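PDB 2W3Y: virulence factor from Pectobacterium carotovorum, which is a virulence factor of a Drosophila pathogen that is S-palmitoylated and binds lipid vesicles, probably acting through association with membranes. Local coordinates for residues 10-15 with 246-250; 56-60 with 184-188. All blocks are in the same frame, centred on the assembly; numbering follows the deposited sequence.

Interaction 1: 10-15 with 246-250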
loop_
_atom_site.group_PDB
_atom_site.type_symbol
_atom_site.label_atom_id
_atom_site.label_comp_id
_atom_site.label_asym_id
_atom_site.label_seq_id
_atom_site.Cartn_x
_atom_site.Cartn_y
_atom_site.Cartn_z
ATOM N N VAL A 10 -6.198 -12.114 -17.027
ATOM C CA VAL A 10 -5.475 -11.945 -15.766
ATOM C C VAL A 10 -5.092 -13.303 -15.174
ATOM O O VAL A 10 -3.945 -13.493 -14.750
ATOM C CB VAL A 10 -6.296 -11.162 -14.736
ATOM C CG1 VAL A 10 -5.375 -10.428 -13.777
ATOM C CG2 VAL A 10 -7.197 -10.194 -15.440
ATOM N N ASP A 11 -6.048 -14.240 -15.151
ATOM C CA ASP A 11 -5.776 -15.626 -14.736
ATOM C C ASP A 11 -4.604 -16.263 -15.501
ATOM O O ASP A 11 -3.719 -16.876 -14.888
ATOM C CB ASP A 11 -7.040 -16.499 -14.825
ATOM C CG ASP A 11 -6.755 -17.996 -14.576
ATOM O OD1 ASP A 11 -6.126 -18.354 -13.553
ATOM O OD2 ASP A 11 -7.161 -18.824 -15.424
ATOM N N LEU A 12 -4.583 -16.095 -16.822
ATOM C CA LEU A 12 -3.506 -16.638 -17.657
ATOM C C LEU A 12 -2.147 -15.996 -17.357
ATOM O O LEU A 12 -1.120 -16.676 -17.353
ATOM C CB LEU A 12 -3.841 -16.475 -19.146
ATOM C CG LEU A 12 -5.145 -17.086 -19.679
ATOM C CD1 LEU A 12 -5.375 -16.709 -21.143
ATOM C CD2 LEU A 12 -5.173 -18.601 -19.484
ATOM N N TYR A 13 -2.157 -14.684 -17.114
ATOM C CA TYR A 13 -0.948 -13.931 -16.769
ATOM C C TYR A 13 -0.307 -14.493 -15.498
ATOM O O TYR A 13 0.905 -14.755 -15.444
ATOM C CB TYR A 13 -1.272 -12.430 -16.611
ATOM C CG TYR A 13 -0.053 -11.606 -16.252
ATOM C CD1 TYR A 13 0.852 -11.202 -17.239
ATOM C CD2 TYR A 13 0.208 -11.252 -14.918
ATOM C CE1 TYR A 13 1.992 -10.466 -16.916
ATOM C CE2 TYR A 13 1.334 -10.511 -14.587
ATOM C CZ TYR A 13 2.218 -10.121 -15.590
ATOM O OH TYR A 13 3.334 -9.390 -15.264
ATOM N N PHE A 14 -1.145 -14.696 -14.488
ATOM C CA PHE A 14 -0.711 -15.228 -13.203
ATOM C C PHE A 14 -0.375 -16.720 -13.260
ATOM O O PHE A 14 0.581 -17.158 -12.611
ATOM C CB PHE A 14 -1.754 -14.908 -12.126
ATOM C CG PHE A 14 -1.611 -13.519 -11.556
ATOM C CD1 PHE A 14 -2.000 -12.396 -12.292
ATOM C CD2 PHE A 14 -1.058 -13.330 -10.285
ATOM C CE1 PHE A 14 -1.833 -11.096 -11.778
ATOM C CE2 PHE A 14 -0.906 -12.047 -9.758
ATOM C CZ PHE A 14 -1.294 -10.924 -10.500
ATOM N N GLN A 15 -1.131 -17.488 -14.057
ATOM C CA GLN A 15 -0.829 -18.913 -14.272
ATOM C C GLN A 15 0.589 -19.078 -14.813
ATOM O O GLN A 15 1.328 -19.962 -14.383
ATOM C CB GLN A 15 -1.871 -19.592 -15.201
ATOM C CG GLN A 15 -1.727 -21.127 -15.339
ATOM C CD GLN A 15 -2.472 -21.939 -14.249
ATOM O OE1 GLN A 15 -3.694 -21.973 -14.215
ATOM N NE2 GLN A 15 -1.724 -22.605 -13.389
ATOM N N PHE A 246 -10.111 -16.233 -8.176
ATOM C CA PHE A 246 -8.783 -15.711 -8.504
ATOM C C PHE A 246 -7.944 -15.548 -7.231
ATOM O O PHE A 246 -6.800 -16.008 -7.163
ATOM C CB PHE A 246 -8.925 -14.377 -9.238
ATOM C CG PHE A 246 -7.617 -13.689 -9.507
ATOM C CD1 PHE A 246 -6.892 -13.973 -10.662
ATOM C CD2 PHE A 246 -7.120 -12.738 -8.612
ATOM C CE1 PHE A 246 -5.678 -13.349 -10.924
ATOM C CE2 PHE A 246 -5.903 -12.105 -8.866
ATOM C CZ PHE A 246 -5.179 -12.421 -10.020
ATOM N N LEU A 247 -8.521 -14.889 -6.232
ATOM C CA LEU A 247 -7.847 -14.699 -4.941
ATOM C C LEU A 247 -7.470 -16.030 -4.255
ATOM O O LEU A 247 -6.368 -16.167 -3.718
ATOM C CB LEU A 247 -8.678 -13.802 -4.015
ATOM C CG LEU A 247 -8.843 -12.318 -4.386
ATOM C CD1 LEU A 247 -9.533 -11.602 -3.260
ATOM C CD2 LEU A 247 -7.504 -11.629 -4.706
ATOM N N ASP A 248 -8.372 -17.012 -4.317
ATOM C CA ASP A 248 -8.109 -18.359 -3.802
ATOM C C ASP A 248 -6.968 -19.088 -4.531
ATOM O O ASP A 248 -6.146 -19.751 -3.902
ATOM C CB ASP A 248 -9.409 -19.196 -3.807
ATOM C CG ASP A 248 -10.310 -18.885 -2.620
ATOM O OD1 ASP A 248 -9.824 -18.251 -1.649
ATOM O OD2 ASP A 248 -11.502 -19.283 -2.636
ATOM N N LYS A 249 -6.899 -18.929 -5.849
ATOM C CA LYS A 249 -5.894 -19.616 -6.659
ATOM C C LYS A 249 -4.453 -19.080 -6.492
ATOM O O LYS A 249 -3.479 -19.844 -6.520
ATOM C CB LYS A 249 -6.318 -19.578 -8.138
ATOM C CG LYS A 249 -5.527 -20.515 -9.050
ATOM C CD LYS A 249 -6.132 -20.589 -10.459
ATOM C CE LYS A 249 -5.168 -21.222 -11.459
ATOM N NZ LYS A 249 -5.632 -21.040 -12.886
ATOM N N TYR A 250 -4.322 -17.769 -6.314
ATOM C CA TYR A 250 -3.014 -17.130 -6.361
ATOM C C TYR A 250 -2.598 -16.519 -5.026
ATOM O O TYR A 250 -1.661 -15.709 -4.968
ATOM C CB TYR A 250 -2.989 -16.105 -7.493
ATOM C CG TYR A 250 -3.195 -16.747 -8.864
ATOM C CD1 TYR A 250 -2.223 -17.590 -9.405
ATOM C CD2 TYR A 250 -4.358 -16.521 -9.600
ATOM C CE1 TYR A 250 -2.395 -18.194 -10.647
ATOM C CE2 TYR A 250 -4.545 -17.124 -10.857
ATOM C CZ TYR A 250 -3.559 -17.958 -11.365
ATOM O OH TYR A 250 -3.704 -18.560 -12.592
#

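Interaction 2: 56-60 with 184-188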
loop_
_atom_site.group_PDB
_atom_site.type_symbol
_atom_site.label_atom_id
_atom_site.label_comp_id
_atom_site.label_asym_id
_atom_site.label_seq_id
_atom_site.Cartn_x
_atom_site.Cartn_y
_atom_site.Cartn_z
ATOM N N LEU A 56 -22.417 0.633 6.803
ATOM C CA LEU A 56 -21.272 0.365 5.915
ATOM C C LEU A 56 -20.188 -0.523 6.543
ATOM O O LEU A 56 -19.299 -1.000 5.842
ATOM C CB LEU A 56 -20.668 1.681 5.371
ATOM C CG LEU A 56 -21.516 2.499 4.379
ATOM C CD1 LEU A 56 -20.937 3.894 4.175
ATOM C CD2 LEU A 56 -21.691 1.785 3.031
ATOM N N GLN A 57 -20.280 -0.749 7.854
ATOM C CA GLN A 57 -19.272 -1.508 8.624
ATOM C C GLN A 57 -18.973 -2.923 8.110
ATOM O O GLN A 57 -17.804 -3.326 8.038
ATOM C CB GLN A 57 -19.614 -1.512 10.121
ATOM C CG GLN A 57 -19.609 -0.109 10.717
ATOM C CD GLN A 57 -19.674 -0.082 12.228
ATOM O OE1 GLN A 57 -18.991 -0.852 12.912
ATOM N NE2 GLN A 57 -20.484 0.823 12.763
ATOM N N LYS A 58 -20.021 -3.659 7.737
ATOM C CA LYS A 58 -19.862 -4.992 7.145
ATOM C C LYS A 58 -19.078 -4.951 5.828
ATOM O O LYS A 58 -18.156 -5.741 5.633
ATOM C CB LYS A 58 -21.241 -5.641 6.921
ATOM C CG LYS A 58 -21.245 -6.969 6.168
ATOM C CD LYS A 58 -22.690 -7.394 5.848
ATOM C CE LYS A 58 -22.755 -8.802 5.290
ATOM N NZ LYS A 58 -24.167 -9.239 5.060
ATOM N N GLN A 59 -19.476 -4.043 4.935
ATOM C CA GLN A 59 -18.814 -3.809 3.644
ATOM C C GLN A 59 -17.330 -3.417 3.816
ATOM O O GLN A 59 -16.468 -3.883 3.083
ATOM C CB GLN A 59 -19.595 -2.733 2.880
ATOM C CG GLN A 59 -19.069 -2.359 1.497
ATOM C CD GLN A 59 -20.066 -1.508 0.713
ATOM O OE1 GLN A 59 -21.287 -1.705 0.808
ATOM N NE2 GLN A 59 -19.556 -0.572 -0.067
ATOM N N VAL A 60 -17.049 -2.583 4.809
ATOM C CA VAL A 60 -15.691 -2.122 5.079
ATOM C C VAL A 60 -14.793 -3.259 5.590
ATOM O O VAL A 60 -13.649 -3.413 5.135
ATOM C CB VAL A 60 -15.690 -0.901 6.038
ATOM C CG1 VAL A 60 -14.281 -0.576 6.515
ATOM C CG2 VAL A 60 -16.314 0.307 5.348
ATOM N N ASN A 184 -23.662 12.778 2.545
ATOM C CA ASN A 184 -23.780 11.335 2.733
ATOM C C ASN A 184 -22.442 10.622 2.649
ATOM O O ASN A 184 -21.647 10.871 1.725
ATOM C CB ASN A 184 -24.734 10.741 1.706
ATOM C CG ASN A 184 -26.113 11.340 1.801
ATOM O OD1 ASN A 184 -26.675 11.453 2.884
ATOM N ND2 ASN A 184 -26.650 11.751 0.670
ATOM N N VAL A 185 -22.210 9.722 3.597
ATOM C CA VAL A 185 -20.948 8.971 3.655
ATOM C C VAL A 185 -20.883 7.899 2.577
ATOM O O VAL A 185 -21.836 7.129 2.385
ATOM C CB VAL A 185 -20.720 8.333 5.045
ATOM C CG1 VAL A 185 -19.426 7.498 5.066
ATOM C CG2 VAL A 185 -20.650 9.406 6.116
ATOM N N PHE A 186 -19.751 7.849 1.876
ATOM C CA PHE A 186 -19.473 6.775 0.948
ATOM C C PHE A 186 -18.248 5.967 1.397
ATOM O O PHE A 186 -17.397 6.456 2.169
ATOM C CB PHE A 186 -19.283 7.313 -0.483
ATOM C CG PHE A 186 -18.129 8.272 -0.621
ATOM C CD1 PHE A 186 -16.826 7.800 -0.784
ATOM C CD2 PHE A 186 -18.341 9.649 -0.566
ATOM C CE1 PHE A 186 -15.764 8.678 -0.906
ATOM C CE2 PHE A 186 -17.275 10.544 -0.687
ATOM C CZ PHE A 186 -15.981 10.047 -0.851
ATOM N N TYR A 187 -18.179 4.730 0.919
ATOM C CA TYR A 187 -16.993 3.901 1.085
ATOM C C TYR A 187 -16.253 3.741 -0.254
ATOM O O TYR A 187 -16.815 3.228 -1.233
ATOM C CB TYR A 187 -17.361 2.558 1.747
ATOM C CG TYR A 187 -16.256 1.527 1.781
ATOM C CD1 TYR A 187 -14.974 1.841 2.260
ATOM C CD2 TYR A 187 -16.497 0.226 1.333
ATOM C CE1 TYR A 187 -13.966 0.877 2.284
ATOM C CE2 TYR A 187 -15.506 -0.735 1.358
ATOM C CZ TYR A 187 -14.242 -0.410 1.832
ATOM O OH TYR A 187 -13.257 -1.375 1.855
ATOM N N LYS A 188 -15.003 4.226 -0.298
ATOM C CA LYS A 188 -14.129 4.016 -1.452
ATOM C C LYS A 188 -12.901 3.188 -1.057
ATOM O O LYS A 188 -12.041 3.675 -0.320
ATOM C CB LYS A 188 -13.701 5.361 -2.069
ATOM C CG LYS A 188 -12.922 5.243 -3.390
ATOM C CD LYS A 188 -12.251 6.569 -3.804
ATOM C CE LYS A 188 -13.267 7.656 -4.163
ATOM N NZ LYS A 188 -14.196 7.256 -5.274
#

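Interaction 1: 10-15 with 246-250
Residues 10-15 and 246-250 lie on two helices that run almost exactly parallel here, at 4° with axes 11.3 Å apart, and their CA atoms come nearest at the pairs Asp11-Phe246 and Phe14-Tyr250. An aromatic cluster of Phe14, Phe246 and Tyr250 lies between them. Phe246 points its edge at the face of Phe14 in a T-shaped stack with planes at 78°, and its CZ stands over the middle of that ring. Phe14 also turns its own edge toward the face of Tyr250. Phe14 CB sits almost on the Tyr250 ring normal in a CH-pi contact, 3.6 Å from the centroid. Val10 CG1 adds an apolar touch to Phe246. Helices 57-81 and 91-105 cover this cluster through Val73, Ala77 and Leu101.

A polar group borders the aromatics. Lys249 is extended, with CG anti to the backbone N (chi1 -167°), which carries NZ across to the other helix. Lys249 NZ donates a hydrogen bond to Gln15 OE1 from above the amide plane. Lys249 NZ also forms a salt bridge with Asp11 OD1, at 2.8 Å, on the syn lone pair. Asp11 OD1 also accepts a hydrogen bond from Tyr250 OH, at 2.6 Å, from above the carboxylate plane.

Interaction 2: 56-60 with 184-188
The Tyr187 ring has Val60 over one face and Gln59 at its edge. Val60 CG2 lies above the centre of the ring in a CH-pi contact, 3.7 Å from the centroid and 12° off the ring normal. This methyl is the branch anti to the carbonyl carbon of Val60, and that placement sets it over the ring. Gln59 meets a different part of the tyrosine. Gln59 NE2 lies near the ring plane, 3.5 Å from Tyr187 CD2, with the amide and ring planes turned 57° apart. Gln59 CG packs beside it, 3.7 Å from Tyr187 CD2, displaced from the ring plane toward the side of Val60. The glutamine chain is extended, so both its aliphatic part and its amide reach the ring.

The tyrosine spans the gap because its CG is anti to the backbone N (chi1 171°). The ring is thus carried from the strand to the first turn of the helix. No hydrogen bond joins the two segments. The phenol is held elsewhere, by a hydrogen bond between Tyr187 OH and His175 ND1, which ties the far end of the ring to the adjoining strand.

Leu56 extends the apolar contact toward the start of the strand. Leu56 CD1 lies 4.0 Å from Val185 CG1 and 3.8 Å from Val185 O.

The contact packs the beginning of helix 57-81 on the beginning of strand 185-198. Strand 166-179, the antiparallel neighbour, adds Leu177 against both Val60 and Tyr187. Helix 230-235 adds Ile230, which touches Gln59 and Tyr187.

In the fold
The two contacts lie 28 Å apart between centres, with about 12 Å between their nearest atoms, and do not touch. Along the chain interaction 2 is nested within the loop closed by interaction 1. Interaction 1 joins helix 9-18 to helix 237-250, elements from near the two ends of the chain. Interaction 2 sets a helix against the mixed sheet. Helix 57-81 connects them: its first turn makes interaction 2, and farther along it Val73 touches Phe14 and Phe246, and Ala77 touches Phe14. This one helix therefore links the beginning of an inner strand of the sheet to the place where the first and last helices run side by side, within a fold described as new.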